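Local coordinates for protein porphyranase B (Zobellia galactanivorans, PDB 3JUU) that cleaves the sulfated algal polysaccharide porphyran at the beta-1,4 linkages between galactose and L-galactose-6-sulfate, as a beta-sandwich (jelly-roll) glycoside hydrolase of family GH16, at residues Pro12-Pro16 / Gly17-Arg21; Lys46-Ile49 / Ser50-Trp54; Ile128-Gly131 / Lys132-Leu135; Ile215-Asp219 / Gly220-Ser224. One frame throughout, in Å; residues are numbered along the deposited sequence. Where two conformers were deposited one is given.

Interaction 1: residues Pro12-Pro16 / Gly17-Arg21; sequences PHFKP and GEDPR. With SO4 (sulfate ion), chain D.
A type II beta turn from Lys15 to Glu18 reverses the chain and brings Phe14 against Asp19 and Pro20. Just ahead of the turn, His13 NE2 donates to sulfate O3 at a refined separation of 2.5 Å, so short that its exact value is doubtful, and the His13 ring meets that of Trp269. Arg271 NH1 and Trp269 NE1 also bond this ion, which probably came from the crystallisation liquor. Phe14 follows, with Asp19 CA and Pro20 CD over one face of its ring in CH-pi contacts, the latter 3.8 Å from the centroid and the former 4.0 Å. With its CG anti to its own N (chi1 -175°), Asp19 lays its carboxylate beside the ring, OD2 3.5 Å from Phe14 CE2 and the two planes only 25° apart. Arg21 N donates to Asp19 OD2, making an Asx turn, and Arg21 NH1 forms a salt bridge with Asp19 OD1 at 2.9 Å; both come from above the carboxylate plane, and Trp27 NE1 also donates to OD2. Lys15 closes the turn through its carbonyl, since Glu18 N donates to Lys15 O over 3.2 Å, while its ammonium end leaves for Asp219 O. Pro16 occupies the second position of the turn, where a phi of -65° fits its ring; Gly17 comes next because a CB there would clash with Pro16 O. The loop lies at the surface ahead of strand 26-29, with Pro20 on Trp27 of that strand and Phe14 edge-to-face against Phe217 of strand 213-218, while Glu18 OE1 accepts from Met222 N of strand 221-226.

Interaction 2: residues Lys46-Ile49 / Ser50-Trp54; sequences KWQI and SGQGW
Gln48 and Gln52 meet by van der Waals contact where the chain leaves strand 47-48. With CG anti to the backbone N (chi1 -179°) and the rest of the chain extended, the Gln48 amide comes across Gln52 at an angle: CG lies 3.2 Å from Ser50 O, and Gln48 OE1 comes within 3.7 Å of Gln52 CB. The amide planes of the two glutamines stand 71° apart, so they do not stack. Gly51 between them has a phi of 82°, a backbone shape that glycine takes with least strain.

The hydrogen bonding belongs to Gln52, whose chain bends at chi2. Its NE2 donates to Trp54 O over 3.0 Å, and also to a water 3.1 Å away, which in turn sits 2.9 Å from Ile49 O. An amide suits this place because one NH2 group can serve both partners.

With an alanine in place of Gln48, Ser50 O and Gln52 CB would probably lose their packing neighbour, giving the loop more freedom to shift. The chemistry implies a division of labour: close van der Waals contact lines the Gln48 side of the turn, while Gln52 NE2 ties the carbonyl of Trp54, a residue that probably binds substrate, directly and that of Ile49 probably through water.

Interaction 3: residues Ile128-Gly131 / Lys132-Leu135; sequences INEG and KDRL
The carboxylates of Glu130 and Asp133 lie side by side and point the same way, but their planes are turned 77° apart, so neither lays its face on the other. Their nearest corners, Glu130 OE1 and Asp133 OD2, are 4.1 Å apart, close for two like charges. A water bridges them, donating to OE1 and to OD2 over 2.7 Å each, and thus spends one proton on either acid. The remaining oxygens face cations: Glu130 OE2 forms a salt bridge with Arg239, and Asp133 OD1 has a long one with Lys132 NZ. These positive groups would probably ease the repulsion and favour the charged forms.

The turn of the backbone brings the two side chains to the same side, each with CG anti to its carbonyl carbon (chi1 -77° in Glu130, -60° in Asp133). Asp133 N donates to Glu130 O over 3.1 Å, and Arg134 N to Gly131 O over 3.0 Å, while the CB and CG of Arg134 pack against the carbonyls of Gly131 and Glu130.

Such successive bonds from residue i+3 to the carbonyl of residue i are the mark of a short 3-10 turn, here on the loop joining strands 122-128 and 141-150 of the GH16 sandwich; the side chain of Glu130 is about 10 Å from that of Glu143, the probable nucleophile.

Interaction 4: residues Ile215-Asp219 / Gly220-Ser224; sequences IFFLD and GKMQS
Ile215 to Ser224 form a beta hairpin, strand 213-218 turning into strand 221-226 through a type I' turn from Leu218 to Lys221. Leu218 N donates to Lys221 O, and Lys221 N to Leu218 O, both at 2.9 Å. Asp219 and Gly220 take the two left-handed turn positions: aspartate tolerates positive phi fairly well, and at Gly220 a CB would run into Asp219 O. Asp219 OD1 accepts from Val203 N; OD2 bonds His202 ND1 and a water that accepts from Lys221 NZ.

Phe217 packs against Met222, whose CA stands over one face of the ring, a CH-pi contact 3.9 Å from the centroid, while Phe217 CE1 touches Met222 CB at 3.7 Å. Met222 CG, anti to its N (chi1 -179°), carries the flexible thioether on to Ile215 CG2. Replacing Phe217 with an alanine would probably open a gap beneath Met222 and take one aromatic neighbour from Tyr109 and Phe14.

Strand 213-218 also pairs with strand 202-210 of the jelly-roll sandwich. On its other side a classic beta bulge sets Gln223 and Ser224 opposite Phe216: Gln223 N donates to Phe216 O at 2.8 Å, and Phe216 N to Ser224 O at 2.9 Å. Ser224 OG lies in the plane of the Phe216 ring at its edge, 3.5 Å from CD2. Gln223 bends back, CG against Leu218 CB, and its NE2 donates almost straight (175°) to Lys221 O, over 3.0 Å, on the face opposite Leu218 N.

Interactions 1 and 4 belong together: their centres are 9 Å apart, and the loop 12-21 lies against the hairpin 215-224, with a probable backbone bond from Lys15 to Gly220. Both lie across the chain's centre from interaction 2. Interaction 4 is the partly buried member, resting on paired strands and aromatic packing, whereas the other three lie at the surface. Interactions 2 and 3 are about 6 Å apart at their nearest atoms without touching; interaction 2 holds Trp54, probably a substrate-binding residue, and the Glu130 side chain of interaction 3 is about 9 Å from that of Trp54. Interaction 2 rests on glutamine contacts and one direct amide-to-carbonyl bond, interaction 3 on charges. Bridging waters occur in interactions 2, 3 and 4.

Interaction 1: residues Pro12-Pro16 / Gly17-Arg21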
# COMPACT_ATOMS: atom_id res chain seq x y z
N PRO A 12 3.74 -15.77 -9.30
CA PRO A 12 4.33 -14.59 -8.67
C PRO A 12 5.77 -14.39 -9.04
O PRO A 12 6.46 -15.31 -9.55
CB PRO A 12 4.21 -14.88 -7.16
CG PRO A 12 3.06 -15.85 -7.04
CD PRO A 12 3.25 -16.70 -8.28
N HIS A 13 6.27 -13.17 -8.82
CA HIS A 13 7.67 -12.90 -9.11
C HIS A 13 8.57 -13.44 -8.00
O HIS A 13 8.61 -12.88 -6.88
CB HIS A 13 7.89 -11.40 -9.29
CG HIS A 13 7.71 -10.94 -10.70
ND1 HIS A 13 8.70 -10.29 -11.41
CD2 HIS A 13 6.65 -11.07 -11.55
CE1 HIS A 13 8.24 -10.00 -12.62
NE2 HIS A 13 7.01 -10.47 -12.73
N PHE A 14 9.28 -14.56 -8.29
CA PHE A 14 10.22 -15.05 -7.31
C PHE A 14 11.48 -15.33 -8.07
O PHE A 14 11.40 -15.95 -9.16
CB PHE A 14 9.76 -16.38 -6.65
CG PHE A 14 8.54 -16.27 -5.81
CD1 PHE A 14 8.54 -15.42 -4.68
CD2 PHE A 14 7.38 -17.01 -6.09
CE1 PHE A 14 7.42 -15.35 -3.86
CE2 PHE A 14 6.25 -16.98 -5.28
CZ PHE A 14 6.24 -16.11 -4.18
N LYS A 15 12.64 -14.92 -7.54
CA LYS A 15 13.94 -15.27 -8.14
C LYS A 15 14.17 -16.79 -7.94
O LYS A 15 13.42 -17.45 -7.20
CB LYS A 15 15.09 -14.52 -7.42
CG LYS A 15 15.11 -12.98 -7.61
CD LYS A 15 15.56 -12.69 -9.02
CE LYS A 15 16.05 -11.24 -9.20
NZ LYS A 15 14.90 -10.27 -9.38
N PRO A 16 15.19 -17.34 -8.60
CA PRO A 16 15.39 -18.79 -8.46
C PRO A 16 15.74 -19.14 -7.02
O PRO A 16 16.55 -18.44 -6.38
CB PRO A 16 16.59 -19.07 -9.40
CG PRO A 16 16.54 -17.94 -10.51
CD PRO A 16 16.08 -16.72 -9.62
N GLY A 17 15.10 -20.16 -6.49
CA GLY A 17 15.39 -20.50 -5.15
C GLY A 17 14.64 -19.74 -4.08
O GLY A 17 15.07 -19.81 -2.93
N GLU A 18 13.61 -18.97 -4.42
CA GLU A 18 12.86 -18.16 -3.44
C GLU A 18 11.39 -18.42 -3.37
O GLU A 18 10.70 -17.87 -2.50
CB GLU A 18 12.97 -16.66 -3.83
CG GLU A 18 14.37 -16.12 -3.85
CD GLU A 18 14.92 -15.84 -2.43
OE1 GLU A 18 14.16 -15.73 -1.45
OE2 GLU A 18 16.11 -15.75 -2.30
N ASP A 19 10.85 -19.24 -4.30
CA ASP A 19 9.46 -19.57 -4.27
C ASP A 19 9.17 -20.45 -3.03
O ASP A 19 9.77 -21.51 -2.91
CB ASP A 19 9.06 -20.24 -5.58
CG ASP A 19 7.56 -20.53 -5.70
OD1 ASP A 19 7.14 -20.87 -6.82
OD2 ASP A 19 6.77 -20.44 -4.75
N PRO A 20 8.28 -19.99 -2.12
CA PRO A 20 8.12 -20.69 -0.86
C PRO A 20 7.11 -21.80 -0.95
O PRO A 20 6.86 -22.47 0.06
CB PRO A 20 7.65 -19.57 0.08
CG PRO A 20 6.83 -18.73 -0.82
CD PRO A 20 7.54 -18.71 -2.13
N ARG A 21 6.53 -22.04 -2.13
CA ARG A 21 5.56 -23.09 -2.23
C ARG A 21 6.27 -24.45 -2.10
O ARG A 21 7.51 -24.53 -2.28
CB ARG A 21 4.77 -23.00 -3.51
CG ARG A 21 5.47 -23.56 -4.74
CD ARG A 21 4.68 -23.22 -5.96
NE ARG A 21 4.75 -24.27 -6.97
CZ ARG A 21 5.71 -24.38 -7.87
NH1 ARG A 21 6.69 -23.50 -7.91
NH2 ARG A 21 5.68 -25.38 -8.72
S SO4 D . 5.95 -8.85 -15.81
O1 SO4 D . 6.89 -9.52 -16.70
O2 SO4 D . 4.71 -8.55 -16.52
O3 SO4 D . 5.70 -9.76 -14.68
O4 SO4 D . 6.59 -7.61 -15.32

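Interaction 2: residues Lys46-Ile49 / Ser50-Trp54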
# COMPACT_ATOMS: atom_id res chain seq x y z
N LYS A 46 -13.81 -3.13 -10.03
CA LYS A 46 -12.79 -3.89 -9.27
C LYS A 46 -12.21 -2.99 -8.18
O LYS A 46 -11.88 -3.46 -7.04
CB LYS A 46 -11.69 -4.30 -10.21
CG LYS A 46 -10.65 -5.26 -9.59
CD LYS A 46 -9.71 -5.82 -10.73
CE LYS A 46 -10.33 -7.02 -11.43
NZ LYS A 46 -9.46 -7.43 -12.54
N TRP A 47 -12.08 -1.71 -8.50
CA TRP A 47 -11.37 -0.75 -7.65
C TRP A 47 -12.26 0.40 -7.26
O TRP A 47 -13.09 0.86 -8.12
CB TRP A 47 -10.14 -0.20 -8.38
CG TRP A 47 -9.21 -1.27 -8.87
CD1 TRP A 47 -9.02 -1.66 -10.18
CD2 TRP A 47 -8.32 -2.10 -8.07
NE1 TRP A 47 -8.05 -2.68 -10.24
CE2 TRP A 47 -7.63 -2.98 -8.96
CE3 TRP A 47 -8.08 -2.20 -6.68
CZ2 TRP A 47 -6.65 -3.96 -8.52
CZ3 TRP A 47 -7.10 -3.17 -6.22
CH2 TRP A 47 -6.41 -4.04 -7.14
N GLN A 48 -12.07 0.90 -6.04
CA GLN A 48 -12.82 2.08 -5.51
C GLN A 48 -11.82 3.20 -5.48
O GLN A 48 -10.77 3.12 -4.82
CB GLN A 48 -13.43 1.85 -4.11
CG GLN A 48 -14.22 3.02 -3.56
CD GLN A 48 -14.94 2.63 -2.34
OE1 GLN A 48 -14.39 1.91 -1.46
NE2 GLN A 48 -16.18 3.10 -2.22
N ILE A 49 -12.15 4.30 -6.17
CA ILE A 49 -11.26 5.48 -6.14
C ILE A 49 -11.98 6.74 -5.59
O ILE A 49 -11.33 7.79 -5.48
CB ILE A 49 -10.69 5.76 -7.52
CG1 ILE A 49 -11.80 6.20 -8.55
CG2 ILE A 49 -9.87 4.47 -8.03
CD1 ILE A 49 -11.20 6.69 -9.94
N SER A 50 -13.28 6.64 -5.30
CA SER A 50 -14.08 7.75 -4.71
C SER A 50 -15.17 7.07 -3.95
O SER A 50 -15.49 5.89 -4.27
CB SER A 50 -14.70 8.67 -5.84
OG SER A 50 -15.56 7.89 -6.64
N GLY A 51 -15.79 7.77 -3.01
CA GLY A 51 -16.90 7.24 -2.20
C GLY A 51 -16.40 6.42 -1.01
O GLY A 51 -17.21 5.93 -0.21
N GLN A 52 -15.08 6.17 -0.94
CA GLN A 52 -14.51 5.45 0.22
C GLN A 52 -14.63 6.19 1.57
O GLN A 52 -14.77 7.43 1.60
CB GLN A 52 -13.06 5.05 -0.06
CG GLN A 52 -12.00 6.21 0.13
CD GLN A 52 -11.99 7.16 -1.07
OE1 GLN A 52 -12.64 6.91 -2.10
NE2 GLN A 52 -11.22 8.24 -0.97
N GLY A 53 -14.52 5.45 2.68
CA GLY A 53 -14.61 6.04 4.07
C GLY A 53 -13.48 7.08 4.28
O GLY A 53 -13.72 8.12 4.87
N TRP A 54 -12.26 6.81 3.83
CA TRP A 54 -11.15 7.70 4.17
C TRP A 54 -10.94 8.74 3.06
O TRP A 54 -10.58 8.40 1.94
CB TRP A 54 -9.91 6.84 4.43
CG TRP A 54 -8.71 7.63 4.91
CD1 TRP A 54 -8.73 8.79 5.65
CD2 TRP A 54 -7.32 7.29 4.68
NE1 TRP A 54 -7.39 9.18 5.89
CE2 TRP A 54 -6.54 8.29 5.28
CE3 TRP A 54 -6.66 6.23 4.01
CZ2 TRP A 54 -5.12 8.24 5.25
CZ3 TRP A 54 -5.31 6.18 3.98
CH2 TRP A 54 -4.53 7.16 4.61
O HOH W 1 -11.43 9.92 -3.54

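Interaction 3: residues Ile128-Gly131 / Lys132-Leu135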
# COMPACT_ATOMS: atom_id res chain seq x y z
N ILE A 128 -5.83 -3.95 4.48
CA ILE A 128 -6.44 -3.67 5.78
C ILE A 128 -7.78 -4.40 5.79
O ILE A 128 -8.39 -4.59 4.76
CB ILE A 128 -6.50 -2.09 6.04
CG1 ILE A 128 -6.92 -1.76 7.47
CG2 ILE A 128 -7.49 -1.42 5.00
CD1 ILE A 128 -6.79 -0.35 7.87
N ASN A 129 -8.27 -4.75 6.98
CA ASN A 129 -9.61 -5.28 7.08
C ASN A 129 -10.58 -4.08 7.16
O ASN A 129 -10.15 -2.90 7.16
CB ASN A 129 -9.73 -6.23 8.29
CG ASN A 129 -9.79 -5.50 9.63
OD1 ASN A 129 -9.15 -4.42 9.83
ND2 ASN A 129 -10.61 -6.04 10.57
N GLU A 130 -11.85 -4.38 7.26
CA GLU A 130 -12.87 -3.30 7.30
C GLU A 130 -13.79 -3.61 8.50
O GLU A 130 -14.85 -4.19 8.37
CB GLU A 130 -13.61 -3.27 5.94
CG GLU A 130 -12.70 -2.59 4.89
CD GLU A 130 -13.34 -2.49 3.52
OE1 GLU A 130 -14.43 -3.04 3.35
OE2 GLU A 130 -12.72 -1.89 2.60
N GLY A 131 -13.31 -3.23 9.66
CA GLY A 131 -13.80 -3.80 10.92
C GLY A 131 -15.28 -3.45 11.14
O GLY A 131 -16.04 -4.21 11.73
N LYS A 132 -15.73 -2.28 10.67
CA LYS A 132 -17.12 -1.97 11.06
C LYS A 132 -18.13 -2.90 10.34
O LYS A 132 -19.28 -3.00 10.81
CB LYS A 132 -17.44 -0.52 10.80
CG LYS A 132 -17.31 -0.19 9.36
CD LYS A 132 -17.61 1.36 9.17
CE LYS A 132 -18.32 1.59 7.86
NZ LYS A 132 -17.64 0.71 6.81
N ASP A 133 -17.74 -3.54 9.22
CA ASP A 133 -18.63 -4.51 8.54
C ASP A 133 -18.52 -5.91 9.06
O ASP A 133 -19.22 -6.83 8.60
CB ASP A 133 -18.44 -4.57 6.97
CG ASP A 133 -18.70 -3.23 6.34
OD1 ASP A 133 -19.62 -2.53 6.85
OD2 ASP A 133 -17.92 -2.85 5.41
N ARG A 134 -17.62 -6.09 10.01
CA ARG A 134 -17.37 -7.37 10.53
C ARG A 134 -18.16 -7.55 11.84
O ARG A 134 -18.79 -6.56 12.38
CB ARG A 134 -15.83 -7.54 10.79
CG ARG A 134 -14.93 -7.54 9.59
CD ARG A 134 -15.07 -8.88 8.87
NE ARG A 134 -16.03 -8.77 7.77
CZ ARG A 134 -17.15 -9.51 7.66
NH1 ARG A 134 -17.45 -10.41 8.58
NH2 ARG A 134 -17.96 -9.34 6.61
N LEU A 135 -18.15 -8.78 12.37
CA LEU A 135 -18.94 -9.08 13.56
C LEU A 135 -18.09 -9.34 14.81
O LEU A 135 -16.96 -9.85 14.68
CB LEU A 135 -19.70 -10.39 13.30
CG LEU A 135 -20.88 -10.38 12.31
CD1 LEU A 135 -21.04 -9.29 11.26
CD2 LEU A 135 -21.35 -11.73 11.95
O HOH W 2 -16.31 -4.77 4.30

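Interaction 4: residues Ile215-Asp219 / Gly220-Ser224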
# COMPACT_ATOMS: atom_id res chain seq x y z
N ILE A 215 5.37 -12.98 5.51
CA ILE A 215 6.70 -13.04 4.95
C ILE A 215 6.83 -12.05 3.82
O ILE A 215 6.08 -12.10 2.89
CB ILE A 215 7.02 -14.48 4.42
CG1 ILE A 215 6.99 -15.45 5.60
CG2 ILE A 215 8.42 -14.52 3.80
CD1 ILE A 215 5.78 -16.23 5.70
N PHE A 216 7.79 -11.15 3.95
CA PHE A 216 7.89 -10.03 2.95
C PHE A 216 8.95 -10.34 1.91
O PHE A 216 10.01 -10.90 2.25
CB PHE A 216 8.27 -8.72 3.67
CG PHE A 216 7.15 -8.19 4.54
CD1 PHE A 216 6.02 -7.60 3.94
CD2 PHE A 216 7.22 -8.30 5.93
CE1 PHE A 216 4.94 -7.20 4.73
CE2 PHE A 216 6.18 -7.81 6.75
CZ PHE A 216 5.05 -7.24 6.12
N PHE A 217 8.70 -9.95 0.64
CA PHE A 217 9.66 -10.17 -0.47
C PHE A 217 9.90 -8.87 -1.17
O PHE A 217 8.98 -8.01 -1.35
CB PHE A 217 8.99 -11.08 -1.52
CG PHE A 217 8.96 -12.52 -1.09
CD1 PHE A 217 9.88 -13.40 -1.63
CD2 PHE A 217 8.02 -12.95 -0.08
CE1 PHE A 217 9.91 -14.74 -1.22
CE2 PHE A 217 8.01 -14.32 0.30
CZ PHE A 217 9.00 -15.17 -0.26
N LEU A 218 11.12 -8.73 -1.65
CA LEU A 218 11.56 -7.56 -2.47
C LEU A 218 12.26 -8.05 -3.70
O LEU A 218 13.22 -8.84 -3.59
CB LEU A 218 12.51 -6.62 -1.65
CG LEU A 218 13.13 -5.46 -2.41
CD1 LEU A 218 11.96 -4.53 -3.04
CD2 LEU A 218 14.20 -4.71 -1.54
N ASP A 219 11.73 -7.66 -4.88
CA ASP A 219 12.34 -8.02 -6.20
C ASP A 219 12.54 -9.55 -6.26
O ASP A 219 13.61 -10.02 -6.68
CB ASP A 219 13.64 -7.27 -6.39
CG ASP A 219 13.40 -5.76 -6.40
OD1 ASP A 219 12.31 -5.41 -6.94
OD2 ASP A 219 14.27 -5.02 -5.90
N GLY A 220 11.55 -10.26 -5.74
CA GLY A 220 11.51 -11.71 -5.88
C GLY A 220 12.35 -12.43 -4.89
O GLY A 220 12.60 -13.65 -5.04
N LYS A 221 12.78 -11.74 -3.85
CA LYS A 221 13.62 -12.38 -2.80
C LYS A 221 13.05 -12.18 -1.40
O LYS A 221 12.69 -11.05 -1.02
CB LYS A 221 15.03 -11.77 -2.82
CG LYS A 221 15.86 -12.14 -4.07
CD LYS A 221 17.14 -11.26 -4.21
CE LYS A 221 16.76 -9.94 -4.93
NZ LYS A 221 17.50 -8.65 -4.58
N MET A 222 13.03 -13.26 -0.61
CA MET A 222 12.50 -13.13 0.75
C MET A 222 13.38 -12.21 1.57
O MET A 222 14.63 -12.39 1.58
CB MET A 222 12.49 -14.51 1.43
CG MET A 222 11.94 -14.40 2.83
SD MET A 222 12.01 -16.00 3.69
CE MET A 222 11.68 -15.52 5.43
N GLN A 223 12.79 -11.28 2.31
CA GLN A 223 13.53 -10.33 3.12
C GLN A 223 13.39 -10.66 4.62
O GLN A 223 14.35 -10.49 5.35
CB GLN A 223 12.99 -8.89 2.98
CG GLN A 223 13.14 -8.39 1.56
CD GLN A 223 14.57 -8.34 1.02
OE1 GLN A 223 15.38 -7.51 1.45
NE2 GLN A 223 14.87 -9.17 -0.02
N SER A 224 12.20 -11.07 5.02
CA SER A 224 11.92 -11.15 6.45
C SER A 224 10.65 -11.93 6.71
O SER A 224 9.79 -12.13 5.81
CB SER A 224 11.76 -9.72 7.02
OG SER A 224 10.59 -9.14 6.46
O HOH W 3 16.37 -5.70 -4.61